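Local coordinates for protein DNA ligase (Archaeoglobus fulgidus, PDB 3GDE) that probably seals nicks in double-stranded DNA during replication, recombination and repair, spending ATP through an enzyme-bound AMP intermediate, at residues A248-F253 with K372-I377; V296-E301 with A337-I342. All coordinates share one frame; numbering follows the deposited sequence.

Contact 1 (A248-F253 with K372-I377); sequences AVEWKF and KLAKQI. With PO4 (phosphate ion), chain C.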
ATOM      1  N   ALA A 248       1.135  10.001 -28.035  1.00 44.61           N
ATOM      2  CA  ALA A 248       2.404  10.351 -27.410  1.00 42.59           C
ATOM      3  C   ALA A 248       3.049   9.053 -26.927  1.00 41.17           C
ATOM      4  O   ALA A 248       2.421   8.268 -26.208  1.00 40.95           O
ATOM      5  CB  ALA A 248       2.184  11.311 -26.257  1.00 42.59           C
ATOM      6  N   VAL A 249       4.287   8.812 -27.347  1.00 39.37           N
ATOM      7  CA  VAL A 249       4.956   7.549 -27.064  1.00 37.74           C
ATOM      8  C   VAL A 249       6.266   7.800 -26.345  1.00 36.57           C
ATOM      9  O   VAL A 249       7.062   8.635 -26.761  1.00 36.31           O
ATOM     10  CB  VAL A 249       5.218   6.703 -28.350  1.00 38.15           C
ATOM     11  CG1 VAL A 249       5.735   5.311 -27.985  1.00 37.89           C
ATOM     12  CG2 VAL A 249       3.958   6.569 -29.198  1.00 37.62           C
ATOM     13  N   GLU A 250       6.470   7.067 -25.257  1.00 35.06           N
ATOM     14  CA  GLU A 250       7.691   7.140 -24.472  1.00 33.98           C
ATOM     15  C   GLU A 250       8.193   5.724 -24.224  1.00 32.74           C
ATOM     16  O   GLU A 250       7.467   4.761 -24.416  1.00 32.10           O
ATOM     17  CB  GLU A 250       7.425   7.831 -23.131  1.00 34.12           C
ATOM     18  CG  GLU A 250       7.008   9.291 -23.241  1.00 35.92           C
ATOM     19  CD  GLU A 250       6.087   9.755 -22.111  1.00 38.00           C
ATOM     20  OE1 GLU A 250       5.933   9.032 -21.098  1.00 37.58           O
ATOM     21  OE2 GLU A 250       5.508  10.858 -22.251  1.00 39.63           O
ATOM     22  N   TRP A 251       9.444   5.610 -23.802  1.00 31.91           N
ATOM     23  CA  TRP A 251       9.985   4.348 -23.331  1.00 31.43           C
ATOM     24  C   TRP A 251       9.272   3.933 -22.047  1.00 31.07           C
ATOM     25  O   TRP A 251       8.907   4.782 -21.240  1.00 30.94           O
ATOM     26  CB  TRP A 251      11.490   4.495 -23.057  1.00 31.06           C
ATOM     27  CG  TRP A 251      12.365   4.486 -24.281  1.00 30.75           C
ATOM     28  CD1 TRP A 251      11.969   4.639 -25.586  1.00 30.87           C
ATOM     29  CD2 TRP A 251      13.793   4.340 -24.314  1.00 30.71           C
ATOM     30  NE1 TRP A 251      13.058   4.581 -26.423  1.00 30.98           N
ATOM     31  CE2 TRP A 251      14.189   4.406 -25.669  1.00 31.20           C
ATOM     32  CE3 TRP A 251      14.776   4.167 -23.328  1.00 30.30           C
ATOM     33  CZ2 TRP A 251      15.526   4.290 -26.065  1.00 31.09           C
ATOM     34  CZ3 TRP A 251      16.101   4.064 -23.718  1.00 30.52           C
ATOM     35  CH2 TRP A 251      16.465   4.125 -25.074  1.00 30.91           C
ATOM     36  N   LYS A 252       9.043   2.633 -21.880  1.00 30.70           N
ATOM     37  CA  LYS A 252       8.778   2.086 -20.562  1.00 30.39           C
ATOM     38  C   LYS A 252      10.062   1.542 -19.948  1.00 30.28           C
ATOM     39  O   LYS A 252      10.587   0.516 -20.394  1.00 30.12           O
ATOM     40  CB  LYS A 252       7.716   0.992 -20.584  1.00 30.59           C
ATOM     41  CG  LYS A 252       7.331   0.607 -19.170  1.00 30.68           C
ATOM     42  CD  LYS A 252       6.181  -0.352 -19.137  1.00 33.32           C
ATOM     43  CE  LYS A 252       5.572  -0.395 -17.751  1.00 33.06           C
ATOM     44  NZ  LYS A 252       6.541  -0.875 -16.738  1.00 34.30           N
ATOM     45  N   PHE A 253      10.538   2.231 -18.909  1.00 30.10           N
ATOM     46  CA  PHE A 253      11.793   1.903 -18.227  1.00 30.24           C
ATOM     47  C   PHE A 253      11.723   0.713 -17.262  1.00 29.88           C
ATOM     48  O   PHE A 253      10.717   0.480 -16.601  1.00 29.89           O
ATOM     49  CB  PHE A 253      12.323   3.134 -17.481  1.00 30.46           C
ATOM     50  CG  PHE A 253      12.571   4.319 -18.371  1.00 32.07           C
ATOM     51  CD1 PHE A 253      13.779   4.451 -19.058  1.00 32.63           C
ATOM     52  CD2 PHE A 253      11.598   5.309 -18.523  1.00 33.71           C
ATOM     53  CE1 PHE A 253      14.010   5.549 -19.888  1.00 33.12           C
ATOM     54  CE2 PHE A 253      11.814   6.411 -19.354  1.00 33.10           C
ATOM     55  CZ  PHE A 253      13.020   6.532 -20.038  1.00 32.49           C
ATOM     56  N   LYS A 372      17.071  13.234 -16.356  1.00 44.55           N
ATOM     57  CA  LYS A 372      16.683  13.277 -17.761  1.00 44.05           C
ATOM     58  C   LYS A 372      15.186  13.458 -17.937  1.00 43.59           C
ATOM     59  O   LYS A 372      14.409  13.180 -17.027  1.00 43.24           O
ATOM     60  CB  LYS A 372      17.120  11.991 -18.473  1.00 44.36           C
ATOM     61  CG  LYS A 372      18.472  11.434 -18.037  1.00 45.06           C
ATOM     62  CD  LYS A 372      19.617  12.182 -18.687  1.00 46.59           C
ATOM     63  CE  LYS A 372      20.009  11.569 -20.018  1.00 47.90           C
ATOM     64  NZ  LYS A 372      21.432  11.900 -20.342  1.00 49.25           N
ATOM     65  N   LEU A 373      14.802  13.935 -19.115  1.00 43.32           N
ATOM     66  CA  LEU A 373      13.434  13.836 -19.598  1.00 43.34           C
ATOM     67  C   LEU A 373      13.246  12.553 -20.389  1.00 43.44           C
ATOM     68  O   LEU A 373      14.133  12.144 -21.144  1.00 43.54           O
ATOM     69  CB  LEU A 373      13.093  15.018 -20.502  1.00 43.43           C
ATOM     70  CG  LEU A 373      12.190  16.147 -19.990  1.00 44.39           C
ATOM     71  CD1 LEU A 373      12.188  16.229 -18.478  1.00 44.57           C
ATOM     72  CD2 LEU A 373      12.603  17.480 -20.612  1.00 45.16           C
ATOM     73  N   ALA A 374      12.089  11.921 -20.215  1.00 43.19           N
ATOM     74  CA  ALA A 374      11.689  10.834 -21.089  1.00 43.17           C
ATOM     75  C   ALA A 374      11.619  11.369 -22.517  1.00 43.27           C
ATOM     76  O   ALA A 374      11.025  12.421 -22.773  1.00 43.12           O
ATOM     77  CB  ALA A 374      10.339  10.260 -20.666  1.00 42.99           C
ATOM     78  N   LYS A 375      12.261  10.660 -23.432  1.00 43.23           N
ATOM     79  CA  LYS A 375      12.121  10.964 -24.834  1.00 43.88           C
ATOM     80  C   LYS A 375      10.671  10.674 -25.213  1.00 43.37           C
ATOM     81  O   LYS A 375      10.115   9.625 -24.881  1.00 43.40           O
ATOM     82  CB  LYS A 375      13.117  10.137 -25.664  1.00 43.98           C
ATOM     83  CG  LYS A 375      13.025  10.315 -27.178  1.00 45.13           C
ATOM     84  CD  LYS A 375      14.118   9.509 -27.901  1.00 45.45           C
ATOM     85  CE  LYS A 375      13.987   9.604 -29.418  1.00 48.08           C
ATOM     86  NZ  LYS A 375      14.103  11.011 -29.911  1.00 49.54           N
ATOM     87  N   GLN A 376      10.048  11.633 -25.875  1.00 43.06           N
ATOM     88  CA  GLN A 376       8.693  11.446 -26.329  1.00 42.71           C
ATOM     89  C   GLN A 376       8.600  11.722 -27.818  1.00 42.71           C
ATOM     90  O   GLN A 376       9.208  12.658 -28.324  1.00 42.85           O
ATOM     91  CB  GLN A 376       7.756  12.361 -25.554  1.00 42.46           C
ATOM     92  CG  GLN A 376       6.291  12.062 -25.759  1.00 41.69           C
ATOM     93  CD  GLN A 376       5.415  13.098 -25.107  1.00 42.20           C
ATOM     94  OE1 GLN A 376       4.865  12.866 -24.032  1.00 43.25           O
ATOM     95  NE2 GLN A 376       5.299  14.261 -25.734  1.00 41.37           N
ATOM     96  N   ILE A 377       7.852  10.880 -28.515  1.00 42.99           N
ATOM     97  CA  ILE A 377       7.464  11.151 -29.895  1.00 43.20           C
ATOM     98  C   ILE A 377       5.947  11.238 -29.970  1.00 43.61           C
ATOM     99  O   ILE A 377       5.246  10.718 -29.100  1.00 43.24           O
ATOM    100  CB  ILE A 377       8.012  10.097 -30.896  1.00 43.12           C
ATOM    101  CG1 ILE A 377       7.559   8.681 -30.514  1.00 42.62           C
ATOM    102  CG2 ILE A 377       9.540  10.205 -31.001  1.00 42.76           C
ATOM    103  CD1 ILE A 377       7.444   7.717 -31.682  1.00 42.51           C
TER
HETATM  104  P   PO4 C 557       4.643  -3.091 -14.494  1.00 56.04           P
HETATM  105  O1  PO4 C 557       6.077  -2.856 -14.906  1.00 56.03           O
HETATM  106  O2  PO4 C 557       3.753  -3.397 -15.672  1.00 55.87           O
HETATM  107  O3  PO4 C 557       4.606  -4.234 -13.509  1.00 56.25           O
HETATM  108  O4  PO4 C 557       4.124  -1.835 -13.849  1.00 57.07           O
HETATM  109  O   HOH W   1      11.001   7.831 -23.345  1.00 35.82           O

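Contact 2 (V296-E301 with A337-I342); sequences VILDGE and AHFFDI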
ATOM      1  N   VAL A 296       7.515  22.573  -8.150  1.00 32.48           N
ATOM      2  CA  VAL A 296       6.933  21.521  -8.990  1.00 31.94           C
ATOM      3  C   VAL A 296       6.669  20.207  -8.252  1.00 31.38           C
ATOM      4  O   VAL A 296       7.233  19.934  -7.178  1.00 31.17           O
ATOM      5  CB  VAL A 296       7.772  21.229 -10.290  1.00 31.80           C
ATOM      6  CG1 VAL A 296       7.926  22.475 -11.146  1.00 31.95           C
ATOM      7  CG2 VAL A 296       9.130  20.643  -9.952  1.00 31.58           C
ATOM      8  N   ILE A 297       5.790  19.403  -8.845  1.00 30.92           N
ATOM      9  CA  ILE A 297       5.623  18.012  -8.455  1.00 30.28           C
ATOM     10  C   ILE A 297       5.685  17.205  -9.742  1.00 30.04           C
ATOM     11  O   ILE A 297       4.872  17.385 -10.649  1.00 29.17           O
ATOM     12  CB  ILE A 297       4.308  17.762  -7.687  1.00 30.43           C
ATOM     13  CG1 ILE A 297       4.361  18.472  -6.344  1.00 29.57           C
ATOM     14  CG2 ILE A 297       4.073  16.248  -7.498  1.00 29.90           C
ATOM     15  CD1 ILE A 297       3.020  18.764  -5.752  1.00 33.45           C
ATOM     16  N   LEU A 298       6.685  16.337  -9.812  1.00 29.93           N
ATOM     17  CA  LEU A 298       6.982  15.598 -11.035  1.00 30.37           C
ATOM     18  C   LEU A 298       6.724  14.108 -10.883  1.00 30.13           C
ATOM     19  O   LEU A 298       6.975  13.543  -9.820  1.00 29.75           O
ATOM     20  CB  LEU A 298       8.454  15.803 -11.431  1.00 29.90           C
ATOM     21  CG  LEU A 298       8.982  17.222 -11.649  1.00 30.64           C
ATOM     22  CD1 LEU A 298      10.450  17.179 -12.042  1.00 30.99           C
ATOM     23  CD2 LEU A 298       8.176  17.970 -12.697  1.00 29.51           C
ATOM     24  N   ASP A 299       6.243  13.494 -11.960  1.00 30.55           N
ATOM     25  CA  ASP A 299       6.183  12.043 -12.101  1.00 31.19           C
ATOM     26  C   ASP A 299       7.391  11.532 -12.887  1.00 30.59           C
ATOM     27  O   ASP A 299       7.680  12.016 -13.978  1.00 29.63           O
ATOM     28  CB  ASP A 299       4.898  11.631 -12.830  1.00 32.05           C
ATOM     29  CG  ASP A 299       3.869  10.979 -11.913  1.00 35.49           C
ATOM     30  OD1 ASP A 299       3.874  11.226 -10.668  1.00 37.62           O
ATOM     31  OD2 ASP A 299       3.041  10.207 -12.456  1.00 37.55           O
ATOM     32  N   GLY A 300       8.077  10.535 -12.334  1.00 30.63           N
ATOM     33  CA  GLY A 300       9.267   9.990 -12.964  1.00 31.05           C
ATOM     34  C   GLY A 300       9.572   8.518 -12.728  1.00 31.49           C
ATOM     35  O   GLY A 300       8.898   7.826 -11.969  1.00 30.89           O
ATOM     36  N   GLU A 301      10.614   8.049 -13.402  1.00 32.03           N
ATOM     37  CA  GLU A 301      11.135   6.720 -13.185  1.00 32.70           C
ATOM     38  C   GLU A 301      12.587   6.812 -12.726  1.00 32.59           C
ATOM     39  O   GLU A 301      13.412   7.488 -13.354  1.00 32.21           O
ATOM     40  CB  GLU A 301      11.030   5.911 -14.474  1.00 33.02           C
ATOM     41  CG  GLU A 301      10.939   4.422 -14.260  1.00 34.81           C
ATOM     42  CD  GLU A 301       9.536   3.932 -13.936  1.00 37.11           C
ATOM     43  OE1 GLU A 301       9.428   2.809 -13.393  1.00 41.27           O
ATOM     44  OE2 GLU A 301       8.543   4.627 -14.225  1.00 36.71           O
ATOM     45  N   ALA A 337      17.343   9.574 -12.803  1.00 36.22           N
ATOM     46  CA  ALA A 337      15.903   9.794 -12.828  1.00 35.36           C
ATOM     47  C   ALA A 337      15.468  10.309 -14.189  1.00 34.68           C
ATOM     48  O   ALA A 337      16.118  11.177 -14.766  1.00 34.58           O
ATOM     49  CB  ALA A 337      15.486  10.766 -11.727  1.00 35.17           C
ATOM     50  N   HIS A 338      14.372   9.744 -14.692  1.00 33.81           N
ATOM     51  CA  HIS A 338      13.771  10.143 -15.959  1.00 33.06           C
ATOM     52  C   HIS A 338      12.340  10.575 -15.709  1.00 32.51           C
ATOM     53  O   HIS A 338      11.494   9.766 -15.323  1.00 32.94           O
ATOM     54  CB  HIS A 338      13.807   8.996 -16.967  1.00 32.96           C
ATOM     55  CG  HIS A 338      15.190   8.520 -17.292  1.00 33.00           C
ATOM     56  ND1 HIS A 338      15.745   8.653 -18.546  1.00 32.79           N
ATOM     57  CD2 HIS A 338      16.134   7.927 -16.524  1.00 32.12           C
ATOM     58  CE1 HIS A 338      16.966   8.152 -18.540  1.00 32.75           C
ATOM     59  NE2 HIS A 338      17.229   7.713 -17.323  1.00 32.70           N
ATOM     60  N   PHE A 339      12.081  11.857 -15.927  1.00 31.56           N
ATOM     61  CA  PHE A 339      10.776  12.429 -15.689  1.00 30.87           C
ATOM     62  C   PHE A 339       9.929  12.422 -16.952  1.00 30.38           C
ATOM     63  O   PHE A 339      10.441  12.651 -18.047  1.00 30.09           O
ATOM     64  CB  PHE A 339      10.915  13.836 -15.088  1.00 30.77           C
ATOM     65  CG  PHE A 339      11.554  13.836 -13.729  1.00 30.86           C
ATOM     66  CD1 PHE A 339      10.861  13.346 -12.622  1.00 29.49           C
ATOM     67  CD2 PHE A 339      12.862  14.304 -13.551  1.00 31.20           C
ATOM     68  CE1 PHE A 339      11.458  13.330 -11.358  1.00 29.32           C
ATOM     69  CE2 PHE A 339      13.464  14.300 -12.281  1.00 29.78           C
ATOM     70  CZ  PHE A 339      12.755  13.806 -11.187  1.00 29.57           C
ATOM     71  N   PHE A 340       8.640  12.117 -16.785  1.00 29.83           N
ATOM     72  CA  PHE A 340       7.702  12.013 -17.903  1.00 29.29           C
ATOM     73  C   PHE A 340       6.411  12.805 -17.714  1.00 29.04           C
ATOM     74  O   PHE A 340       5.625  12.934 -18.645  1.00 28.96           O
ATOM     75  CB  PHE A 340       7.386  10.546 -18.234  1.00 29.31           C
ATOM     76  CG  PHE A 340       6.816   9.746 -17.081  1.00 29.62           C
ATOM     77  CD1 PHE A 340       5.455   9.810 -16.765  1.00 29.74           C
ATOM     78  CD2 PHE A 340       7.630   8.882 -16.346  1.00 30.17           C
ATOM     79  CE1 PHE A 340       4.917   9.052 -15.718  1.00 29.07           C
ATOM     80  CE2 PHE A 340       7.100   8.126 -15.284  1.00 29.84           C
ATOM     81  CZ  PHE A 340       5.735   8.215 -14.976  1.00 29.19           C
ATOM     82  N   ASP A 341       6.184  13.319 -16.510  1.00 29.04           N
ATOM     83  CA  ASP A 341       5.012  14.147 -16.254  1.00 29.64           C
ATOM     84  C   ASP A 341       5.178  15.139 -15.098  1.00 29.45           C
ATOM     85  O   ASP A 341       6.114  15.050 -14.304  1.00 29.56           O
ATOM     86  CB  ASP A 341       3.760  13.280 -16.048  1.00 29.72           C
ATOM     87  CG  ASP A 341       2.552  13.825 -16.782  1.00 30.69           C
ATOM     88  OD1 ASP A 341       2.411  15.064 -16.889  1.00 32.08           O
ATOM     89  OD2 ASP A 341       1.739  13.014 -17.258  1.00 30.76           O
ATOM     90  N   ILE A 342       4.246  16.081 -15.029  1.00 29.52           N
ATOM     91  CA  ILE A 342       4.255  17.151 -14.037  1.00 29.67           C
ATOM     92  C   ILE A 342       2.809  17.384 -13.580  1.00 30.03           C
ATOM     93  O   ILE A 342       1.892  17.461 -14.401  1.00 29.39           O
ATOM     94  CB  ILE A 342       4.931  18.440 -14.615  1.00 29.89           C
ATOM     95  CG1 ILE A 342       4.932  19.591 -13.594  1.00 29.05           C
ATOM     96  CG2 ILE A 342       4.307  18.839 -15.984  1.00 29.09           C
ATOM     97  CD1 ILE A 342       5.833  20.749 -13.986  1.00 29.80           C
TER

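Contact 1 (A248-F253 with K372-I377)
A248 opens the contact with its CA-H directed at the carbonyl O of I377, while its small CB lies beside the amide end of Q376. V249 makes the firm antiparallel pairing with I377: V249 N donates to I377 O at 2.8 Å, and I377 N returns a bond to V249 O at 3.0 Å, each with a nearly straight N-H. On the face shared by these two branched residues, V249 CB meets I377 CG1 at 3.8 Å; I377 CG1 stands between its own backbone N and carbonyl carbon (chi1 57°), which turns CD1 along V249. E250 points to the other face, where its CG comes within 4.3 Å of A374 CB, and its carboxylate lies nearly coplanar with the amide of Q376. Carboxylate oxygen OE1 of E250 forms a salt bridge with K403. Beyond E250 the strands diverge, and one water fills in, accepting from W251 N at 2.8 Å and donating to K375 O. K252 takes no part in the pairing with 372-377: its NZ forms a salt bridge with E398 and bonds O1 of a phosphate ion, probably from the crystallisation liquor, at 2.7 Å; K420 also holds this ion. The ring of F253 receives A374 CB at its edge, and a small methyl suits a place between the E250 chain and that edge. Such a strand, carrying the predicted AMP-accepting lysine and an ATP-binding glutamate, is characteristic of the adenylation domain of ATP-dependent ligases.

Contact 2 (V296-E301 with A337-I342)
L298 and F339 meet at about a right angle, with L298 CD1 poised 3.8 Å from the centroid of the F339 ring, only 7° off its normal, in a CH-pi contact. The other branch, CD2, turns to I342 CG1 at 3.7 Å, so one leucine serves both neighbours; V296 CG1 touches the far end of I342, extending this apolar face. Between D299 and G300 the register slips by one in a classic beta bulge, F340 and D341 both facing D299. D299 O accepts from F340 N at 3.0 Å, in the carbonyl plane, and from D341 N at 3.2 Å, while D299 N donates to D341 O. G300 suits its place because even a CB would come too close to F339 CD1. Past the bulge, E301 and H338 exchange two backbone bonds. F340 CG stands between its backbone N and carbonyl carbon (chi1 57°), which carries the ring back over the neighbouring strand: one face sits over D299 O, CE2 lies 3.6 Å from G300 C, and the E301 carboxylate approaches obliquely, its plane 25° from the ring's. Replacing F340 by an alanine would strip the ring from D299 O and the G300 backbone and is likely to leave the E301 carboxylate without its aromatic neighbour. D299 and D341 meet through their CB atoms, at 3.8 Å, and their carboxylates part, D299 to R257 and D341 to R357. Separate arginine partners are likely to ease the repulsion between two buried acids, which would allow the D299-D341 face to carry charge while the leucine-phenylalanine face remains apolar.

In the fold
The two contacts lie about 11 Å apart, centre to centre, within the ATP-dependent ligase (adenylation) domain. Along the chain contact 2 is nested inside contact 1: strand 247-252 comes first, then 296-306 and 335-342, and finally 371-379. Strands 335-342 and 371-379 are parallel neighbours that join the contacts directly, with probable backbone hydrogen bonds from K372 N to A337 O and from A374 N to F339 O, both 2.8 Å. Helix 354-364 packs against side chains of both. E250 OE1 lies 3.6 Å from F340 CB, so predicted ATP-binding residues of the two contacts adjoin, consistent with one nucleotide pocket assembled from strands distant in sequence.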